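Local structure of 455aa long hypothetical phospho-sugar mutase (Sulfolobus tokodaii, 2F7L) at residues 421-424 / 429-432. The protein interconverts the 6-phosphates and 1-phosphates of glucosamine and galactosamine, a magnesium-dependent mutase step towards UDP-N-acetylglucosamine and UDP-N-acetylgalactosamine. Numbering follows the deposited sequence.
Sequences RKSG and IRIM. With SO4 (sulfate ion), chain C.
R421 and R430, paired across two antiparallel strands, send their guanidinium groups to one sulfate ion, probably from the crystallisation liquor, whose charge probably offsets theirs where NH2 of R421 lies 4.4 Å from NH1 of R430. Arginine suits both places: a long chain carries a planar cation with several N-H groups to an anion. Sulfate O4 is the meeting point: it accepts hydrogen bonds from R430 NH1 (2.8 Å) and from the backbone N of G424 (3.0 Å), a residue without a side chain, while R421 NH2 also lies close to it. R430 presents the edge of its guanidinium to the anion on a chain extended from CG to NE. R421 instead bends at chi3 (109°), which brings NH2 to the ion, with O1 at the guanidinium edge in plane; its NH1 is held by a salt bridge to D407. Small S423 sets its CB 4.0 Å above the R430 guanidinium plane, offset toward the rim, and its OG accepts bonds from the backbone N of T425 and E426, tying the serine to the start of the loop. At the root of both arginines, R421 N to R430 O (3.1 Å) and R430 N to R421 O (2.9 Å) make a hydrogen-bonded pair. On the other face of the sheet I429, beta-branched and apolar, packs against V452 of helix 438-452. This hairpin end, with its RKSGTE sequence from R421 to E426, is consistent with the phosphate-binding loop of the phosphohexose mutase C-terminal domain, the sulfate probably mimicking substrate phosphate.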
# COMPACT_ATOMS: atom_id res chain seq x y z
N ARG A 421 3.45 -17.14 -9.45
CA ARG A 421 4.02 -16.98 -8.12
C ARG A 421 3.33 -17.81 -7.05
O ARG A 421 2.12 -17.89 -7.02
CB ARG A 421 3.98 -15.49 -7.73
CG ARG A 421 4.75 -15.13 -6.45
CD ARG A 421 4.72 -13.63 -6.20
NE ARG A 421 3.87 -13.30 -5.07
CZ ARG A 421 4.14 -13.64 -3.81
NH1 ARG A 421 5.25 -14.30 -3.52
NH2 ARG A 421 3.28 -13.35 -2.85
N LYS A 422 4.13 -18.40 -6.18
CA LYS A 422 3.64 -19.23 -5.08
C LYS A 422 3.02 -18.38 -3.98
O LYS A 422 3.62 -17.41 -3.54
CB LYS A 422 4.80 -20.02 -4.48
CG LYS A 422 4.50 -20.57 -3.09
CD LYS A 422 4.16 -22.07 -3.12
CE LYS A 422 3.69 -22.59 -1.74
NZ LYS A 422 2.34 -22.04 -1.40
N SER A 423 1.82 -18.74 -3.54
CA SER A 423 1.18 -17.98 -2.46
C SER A 423 1.89 -18.33 -1.18
O SER A 423 2.42 -19.43 -1.05
CB SER A 423 -0.29 -18.34 -2.32
OG SER A 423 -0.79 -17.88 -1.07
N GLY A 424 1.89 -17.39 -0.23
CA GLY A 424 2.53 -17.62 1.05
C GLY A 424 1.51 -17.85 2.14
O GLY A 424 1.83 -18.22 3.26
N ILE A 429 -0.71 -21.83 -6.18
CA ILE A 429 0.14 -21.04 -7.08
C ILE A 429 -0.79 -20.13 -7.88
O ILE A 429 -1.73 -20.60 -8.51
CB ILE A 429 0.96 -21.90 -8.06
CG1 ILE A 429 2.14 -22.54 -7.34
CG2 ILE A 429 1.45 -21.07 -9.22
CD1 ILE A 429 1.86 -23.94 -6.92
N ARG A 430 -0.53 -18.83 -7.82
CA ARG A 430 -1.33 -17.86 -8.54
C ARG A 430 -0.76 -17.73 -9.93
O ARG A 430 0.44 -17.68 -10.11
CB ARG A 430 -1.29 -16.48 -7.86
CG ARG A 430 -1.87 -16.44 -6.43
CD ARG A 430 -2.22 -15.02 -5.96
NE ARG A 430 -2.87 -15.02 -4.65
CZ ARG A 430 -2.26 -14.76 -3.48
NH1 ARG A 430 -0.98 -14.44 -3.43
NH2 ARG A 430 -2.94 -14.84 -2.35
N ILE A 431 -1.63 -17.71 -10.93
CA ILE A 431 -1.20 -17.56 -12.31
C ILE A 431 -1.91 -16.36 -12.89
O ILE A 431 -3.13 -16.35 -12.98
CB ILE A 431 -1.59 -18.76 -13.21
CG1 ILE A 431 -0.90 -20.04 -12.74
CG2 ILE A 431 -1.20 -18.47 -14.65
CD1 ILE A 431 -1.14 -21.23 -13.66
N MET A 432 -1.15 -15.34 -13.27
CA MET A 432 -1.77 -14.18 -13.90
C MET A 432 -1.00 -13.87 -15.18
O MET A 432 0.23 -14.00 -15.25
CB MET A 432 -1.79 -12.96 -12.98
CG MET A 432 -0.48 -12.20 -12.93
SD MET A 432 -0.54 -10.81 -11.81
CE MET A 432 -1.75 -9.78 -12.68
S SO4 C . 0.83 -13.77 -0.63
O1 SO4 C . 2.01 -13.84 0.35
O2 SO4 C . -0.45 -14.10 0.13
O3 SO4 C . 0.74 -12.42 -1.06
O4 SO4 C . 1.02 -14.86 -1.50